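Local coordinates for ArCE4A (Arthrobacter sp. AW19M34-1, PDB 5LFZ), which probably removes acetyl groups from N-acetylated polysaccharides by metal-dependent hydrolysis, as a carbohydrate esterase family 4 deacetylase, at residues K67-M72 and H77-H82; K115-R120 and T199-F204. All coordinates share one frame; numbering follows the deposited sequence.

Contact 1 (K67-M72 and H77-H82). With NI (nickel (II) ion), chain B.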
loop_
_atom_site.group_PDB
_atom_site.type_symbol
_atom_site.label_atom_id
_atom_site.label_comp_id
_atom_site.label_asym_id
_atom_site.label_seq_id
_atom_site.Cartn_x
_atom_site.Cartn_y
_atom_site.Cartn_z
ATOM N N LYS A 67 -10.328 14.634 1.943
ATOM C CA LYS A 67 -10.726 14.314 3.307
ATOM C C LYS A 67 -10.412 12.859 3.651
ATOM O O LYS A 67 -10.072 12.538 4.793
ATOM C CB LYS A 67 -12.212 14.616 3.508
ATOM C CG LYS A 67 -12.578 16.041 3.112
ATOM C CD LYS A 67 -14.046 16.349 3.330
ATOM C CE LYS A 67 -14.436 17.660 2.661
ATOM N NZ LYS A 67 -13.448 18.741 2.933
ATOM N N THR A 68 -10.520 11.979 2.659
ATOM C CA THR A 68 -10.220 10.572 2.861
ATOM C C THR A 68 -8.723 10.356 3.106
ATOM O O THR A 68 -8.344 9.525 3.931
ATOM C CB THR A 68 -10.706 9.722 1.659
ATOM O OG1 THR A 68 -12.116 9.906 1.504
ATOM C CG2 THR A 68 -10.426 8.249 1.889
ATOM N N LEU A 69 -7.869 11.127 2.435
ATOM C CA LEU A 69 -6.437 11.027 2.713
ATOM C C LEU A 69 -6.126 11.578 4.103
ATOM O O LEU A 69 -5.270 11.043 4.813
ATOM C CB LEU A 69 -5.610 11.751 1.650
ATOM C CG LEU A 69 -5.021 10.749 0.655
ATOM C CD1 LEU A 69 -6.123 10.181 -0.242
ATOM C CD2 LEU A 69 -3.902 11.362 -0.167
ATOM N N LYS A 70 -6.838 12.625 4.505
ATOM C CA LYS A 70 -6.664 13.142 5.854
ATOM C C LYS A 70 -7.056 12.076 6.875
ATOM O O LYS A 70 -6.438 11.981 7.933
ATOM C CB LYS A 70 -7.471 14.422 6.070
ATOM C CG LYS A 70 -6.904 15.637 5.353
ATOM C CD LYS A 70 -7.637 16.901 5.775
ATOM C CE LYS A 70 -7.294 18.071 4.873
ATOM N NZ LYS A 70 -7.783 17.843 3.483
ATOM N N ARG A 71 -8.067 11.264 6.556
ATOM C CA ARG A 71 -8.440 10.152 7.430
ATOM C C ARG A 71 -7.285 9.178 7.603
ATOM O O ARG A 71 -7.035 8.690 8.701
ATOM C CB ARG A 71 -9.649 9.381 6.888
ATOM C CG ARG A 71 -11.006 9.969 7.179
ATOM C CD ARG A 71 -12.085 8.914 6.945
ATOM N NE ARG A 71 -12.058 7.863 7.957
ATOM C CZ ARG A 71 -12.857 6.797 7.952
ATOM N NH1 ARG A 71 -13.750 6.639 6.985
ATOM N NH2 ARG A 71 -12.768 5.888 8.919
ATOM N N MET A 72 -6.591 8.887 6.511
ATOM C CA MET A 72 -5.484 7.940 6.558
ATOM C C MET A 72 -4.403 8.396 7.528
ATOM O O MET A 72 -3.898 7.605 8.328
ATOM C CB MET A 72 -4.894 7.743 5.165
ATOM C CG MET A 72 -5.863 7.098 4.188
ATOM S SD MET A 72 -5.206 7.009 2.519
ATOM C CE MET A 72 -6.518 6.087 1.715
ATOM N N HIS A 77 -2.734 5.296 9.514
ATOM C CA HIS A 77 -2.316 4.582 8.316
ATOM C C HIS A 77 -1.131 5.274 7.654
ATOM O O HIS A 77 -0.722 6.369 8.064
ATOM C CB HIS A 77 -3.493 4.464 7.348
ATOM C CG HIS A 77 -4.718 3.886 7.981
ATOM N ND1 HIS A 77 -4.832 2.548 8.294
ATOM C CD2 HIS A 77 -5.861 4.471 8.415
ATOM C CE1 HIS A 77 -6.002 2.328 8.867
ATOM N NE2 HIS A 77 -6.647 3.479 8.952
ATOM N N GLN A 78 -0.576 4.622 6.641
ATOM C CA GLN A 78 0.513 5.193 5.865
ATOM C C GLN A 78 0.100 5.412 4.420
ATOM O O GLN A 78 -0.528 4.555 3.809
ATOM C CB GLN A 78 1.747 4.294 5.925
ATOM C CG GLN A 78 2.927 4.872 5.168
ATOM C CD GLN A 78 4.199 4.090 5.372
ATOM O OE1 GLN A 78 4.189 2.995 5.932
ATOM N NE2 GLN A 78 5.311 4.648 4.911
ATOM N N ILE A 79 0.449 6.571 3.876
ATOM C CA ILE A 79 0.190 6.855 2.474
ATOM C C ILE A 79 1.460 6.674 1.651
ATOM O O ILE A 79 2.502 7.274 1.956
ATOM C CB ILE A 79 -0.349 8.283 2.285
ATOM C CG1 ILE A 79 -1.611 8.479 3.138
ATOM C CG2 ILE A 79 -0.587 8.576 0.806
ATOM C CD1 ILE A 79 -2.088 9.909 3.227
ATOM N N GLY A 80 1.375 5.840 0.618
ATOM C CA GLY A 80 2.460 5.676 -0.333
ATOM C C GLY A 80 2.031 6.154 -1.710
ATOM O O GLY A 80 0.840 6.343 -1.965
ATOM N N SER A 81 2.995 6.362 -2.602
ATOM C CA SER A 81 2.690 6.752 -3.973
ATOM C C SER A 81 2.543 5.538 -4.884
ATOM O O SER A 81 3.326 4.594 -4.793
ATOM C CB SER A 81 3.783 7.673 -4.521
ATOM O OG SER A 81 3.614 7.883 -5.913
ATOM N N HIS A 82 1.530 5.562 -5.752
ATOM C CA HIS A 82 1.369 4.541 -6.783
ATOM C C HIS A 82 1.482 5.170 -8.176
ATOM O O HIS A 82 0.970 4.617 -9.149
ATOM C CB HIS A 82 0.014 3.833 -6.617
ATOM C CG HIS A 82 -0.067 2.475 -7.251
ATOM N ND1 HIS A 82 1.014 1.626 -7.370
ATOM C CD2 HIS A 82 -1.124 1.806 -7.766
ATOM C CE1 HIS A 82 0.628 0.500 -7.943
ATOM N NE2 HIS A 82 -0.668 0.582 -8.196
HETATM NI NI NI B . -1.967 -0.682 -9.224
HETATM O O HOH W 1 -1.589 -2.283 -8.196
HETATM O O HOH W 2 -0.368 -1.880 -10.006
HETATM O O HOH W 3 -3.283 -2.058 -10.092
#
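Met-72, in the last turn of helix 66-74, and His-77, just before strand 78-81, are joined by one bent backbone hydrogen bond: His-77 N reaches Met-72 O at 2.8 Å with an N-H...O angle of only 140°. The donor nevertheless lies nearly on the line of the carbonyl. Met-72 O also sits at the edge of the His-77 ring, near its plane, and 3.3 Å from His-77 CB. The imidazole is held by ND1, which accepts from the backbone N of Ala-53. Beyond this turn the contact is apolar. Ile-79 has CG1 anti to its carbonyl carbon (chi1 -56°), which sends CG1 and CD1 toward the helix. Ile-79 CG1 lies 3.9 Å from Met-72 CB and equally close to Met-72 SD, while Ile-79 CD1 ends 4.0 Å from Leu-69 CG and 3.7 Å from Leu-69 O. Both helix side chains cross the isoleucine at about a right angle. With Ile-79 cut back to alanine, a gap would probably open beside Leu-69 and the Met-72 thioether would lose a packing partner. This is helix-on-strand packing in the deacetylase's NodB-type barrel. At the far end of the strand segment, His-82 NE2 binds nickel at 2.1 Å, with Asp-33, His-86 and three waters as the other ligands. Greasy packing thus fixes the helix against a strand that leads directly into the metal site.

Contact 2 (K115-R120 and T199-F204)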
loop_
_atom_site.group_PDB
_atom_site.type_symbol
_atom_site.label_atom_id
_atom_site.label_comp_id
_atom_site.label_asym_id
_atom_site.label_seq_id
_atom_site.Cartn_x
_atom_site.Cartn_y
_atom_site.Cartn_z
ATOM N N LYS A 115 4.051 14.180 2.829
ATOM C CA LYS A 115 4.742 13.645 1.671
ATOM C C LYS A 115 4.872 12.138 1.855
ATOM O O LYS A 115 5.207 11.682 2.948
ATOM C CB LYS A 115 6.118 14.305 1.517
ATOM C CG LYS A 115 6.824 14.020 0.205
ATOM C CD LYS A 115 8.225 14.621 0.198
ATOM C CE LYS A 115 8.189 16.134 0.393
ATOM N NZ LYS A 115 8.130 16.869 -0.901
ATOM N N PRO A 116 4.587 11.351 0.802
ATOM C CA PRO A 116 4.801 9.908 0.942
ATOM C C PRO A 116 6.281 9.613 1.129
ATOM O O PRO A 116 7.123 10.427 0.742
ATOM C CB PRO A 116 4.285 9.341 -0.383
ATOM C CG PRO A 116 4.502 10.463 -1.349
ATOM C CD PRO A 116 4.194 11.712 -0.572
ATOM N N GLN A 117 6.600 8.477 1.732
ATOM C CA GLN A 117 7.990 8.130 1.970
ATOM C C GLN A 117 8.348 6.843 1.250
ATOM O O GLN A 117 9.471 6.357 1.352
ATOM C CB GLN A 117 8.259 8.002 3.471
ATOM C CG GLN A 117 7.909 9.252 4.256
ATOM C CD GLN A 117 7.896 9.015 5.752
ATOM O OE1 GLN A 117 7.826 7.873 6.210
ATOM N NE2 GLN A 117 7.964 10.095 6.523
ATOM N N ILE A 118 7.374 6.297 0.527
ATOM C CA ILE A 118 7.529 5.048 -0.206
ATOM C C ILE A 118 6.733 5.114 -1.506
ATOM O O ILE A 118 5.759 5.864 -1.603
ATOM C CB ILE A 118 7.042 3.835 0.625
ATOM C CG1 ILE A 118 5.597 4.061 1.084
ATOM C CG2 ILE A 118 7.940 3.614 1.833
ATOM C CD1 ILE A 118 5.050 2.950 1.980
ATOM N N LEU A 119 7.140 4.330 -2.499
ATOM C CA LEU A 119 6.430 4.273 -3.774
ATOM C C LEU A 119 6.337 2.824 -4.224
ATOM O O LEU A 119 7.286 2.061 -4.072
ATOM C CB LEU A 119 7.138 5.125 -4.841
ATOM C CG LEU A 119 6.518 5.207 -6.248
ATOM C CD1 LEU A 119 6.786 6.576 -6.871
ATOM C CD2 LEU A 119 7.017 4.098 -7.174
ATOM N N ARG A 120 5.187 2.450 -4.773
ATOM C CA ARG A 120 5.007 1.126 -5.364
ATOM C C ARG A 120 4.795 1.305 -6.859
ATOM O O ARG A 120 3.900 2.038 -7.275
ATOM C CB ARG A 120 3.829 0.395 -4.731
ATOM C CG ARG A 120 3.501 -0.914 -5.412
ATOM C CD ARG A 120 2.461 -1.686 -4.631
ATOM N NE ARG A 120 3.015 -2.363 -3.462
ATOM C CZ ARG A 120 2.264 -2.826 -2.466
ATOM N NH1 ARG A 120 0.948 -2.656 -2.514
ATOM N NH2 ARG A 120 2.815 -3.448 -1.427
ATOM N N THR A 199 2.169 -0.787 9.599
ATOM C CA THR A 199 2.389 -0.035 8.368
ATOM C C THR A 199 3.713 -0.474 7.757
ATOM O O THR A 199 4.516 -1.125 8.421
ATOM C CB THR A 199 2.423 1.480 8.608
ATOM O OG1 THR A 199 3.507 1.794 9.490
ATOM C CG2 THR A 199 1.109 1.957 9.216
ATOM N N VAL A 200 3.938 -0.124 6.496
ATOM C CA VAL A 200 5.178 -0.476 5.821
ATOM C C VAL A 200 6.373 0.142 6.546
ATOM O O VAL A 200 7.423 -0.493 6.701
ATOM C CB VAL A 200 5.140 -0.032 4.338
ATOM C CG1 VAL A 200 6.516 -0.087 3.715
ATOM C CG2 VAL A 200 4.160 -0.905 3.554
ATOM N N ASP A 201 6.190 1.367 7.028
ATOM C CA ASP A 201 7.226 2.064 7.778
ATOM C C ASP A 201 7.661 1.245 8.991
ATOM O O ASP A 201 8.850 1.002 9.192
ATOM C CB ASP A 201 6.725 3.435 8.218
ATOM C CG ASP A 201 7.838 4.328 8.692
ATOM O OD1 ASP A 201 8.420 5.049 7.855
ATOM O OD2 ASP A 201 8.138 4.298 9.902
ATOM N N GLN A 202 6.687 0.810 9.786
ATOM C CA GLN A 202 6.967 -0.012 10.962
ATOM C C GLN A 202 7.626 -1.332 10.587
ATOM O O GLN A 202 8.532 -1.800 11.280
ATOM C CB GLN A 202 5.685 -0.294 11.741
ATOM C CG GLN A 202 4.947 0.932 12.245
ATOM C CD GLN A 202 3.632 0.561 12.912
ATOM O OE1 GLN A 202 2.639 0.274 12.238
ATOM N NE2 GLN A 202 3.624 0.548 14.242
ATOM N N LEU A 203 7.159 -1.926 9.493
ATOM C CA LEU A 203 7.656 -3.219 9.043
ATOM C C LEU A 203 9.150 -3.164 8.755
ATOM O O LEU A 203 9.890 -4.092 9.090
ATOM C CB LEU A 203 6.896 -3.683 7.798
ATOM C CG LEU A 203 7.298 -5.065 7.279
ATOM C CD1 LEU A 203 6.895 -6.142 8.269
ATOM C CD2 LEU A 203 6.669 -5.318 5.932
ATOM N N PHE A 204 9.600 -2.065 8.159
ATOM C CA PHE A 204 11.009 -1.926 7.797
ATOM C C PHE A 204 11.809 -1.099 8.794
ATOM O O PHE A 204 12.983 -0.815 8.561
ATOM C CB PHE A 204 11.142 -1.304 6.405
ATOM C CG PHE A 204 10.791 -2.244 5.292
ATOM C CD1 PHE A 204 11.734 -3.128 4.788
ATOM C CD2 PHE A 204 9.516 -2.251 4.750
ATOM C CE1 PHE A 204 11.413 -3.998 3.762
ATOM C CE2 PHE A 204 9.187 -3.118 3.724
ATOM C CZ PHE A 204 10.138 -3.996 3.230
#
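Ile-118 sets CG1 between the backbone N and the carbonyl carbon (chi1 55°), and the extended CG1-CD1 arm then carries CD1 across to Val-200. There the valine has its own CG1 anti to the backbone N (chi1 166°), and Ile-118 CD1 rests against the CB-CG1 bond, 3.8 Å from Val-200 CG1 and just as far from Val-200 CB. The two branched chains meet obliquely, and this is the apolar part of a small contact whose nearest CA atoms, those of Gln-117 and Asp-201, are 8.4 Å apart. Gln-78, Thr-54 and Phe-56 pack around Ile-118 and tie the pair to the neighbouring strands. Toward the surface, Gln-117, extended beyond CG, brings its amide end beside the Asp-201 carboxylate; the two planes are turned 45° apart.

The helix segment is braced from within by a capping box. Thr-199 N gives a nearly straight bond of 2.9 Å to Gln-202 OE1, tilted a little from the carbonyl plane, and Gln-202 N returns a weak one of 3.3 Å to Thr-199 OG1. Outside the box, the first-turn amide of Val-200 is taken by Thr-54 OG1. At the other end of the loop segment, Arg-120 forms a salt bridge with Asp-32 and its carbonyl oxygen accepts from ND1 of the nickel ligand His-82, a second-shell bond that would orient that imidazole. With no clear hydrogen bond across it, the contact must hold the loop after helix 94-112 to this short helix chiefly by apolar packing through one methyl group, leaving the polar side chains at its solvent edge.

How the contacts relate
Strand 78-81 is common ground: contact 1 packs helix 66-74 against it, while the helix of contact 2 meets it at the Gln-78 side chain and the loop along its backbone at Ser-81. Two probable hydrogen bonds make these links, Gln-78 OE1 to Asp-201 N and Ser-81 O to Arg-120 N, each 2.8 Å. Contact 1 is buried and mostly hydrocarbon, between elements adjacent in sequence; contact 2 is smaller, partly exposed, and brings together segments 79 residues apart, pairing an apolar interior with a polar, exposed edge. Contact 1 ends in a first-shell histidine; from contact 2 the Arg-120 carbonyl reaches that residue, while Ile-118 stays about 14 Å from nickel.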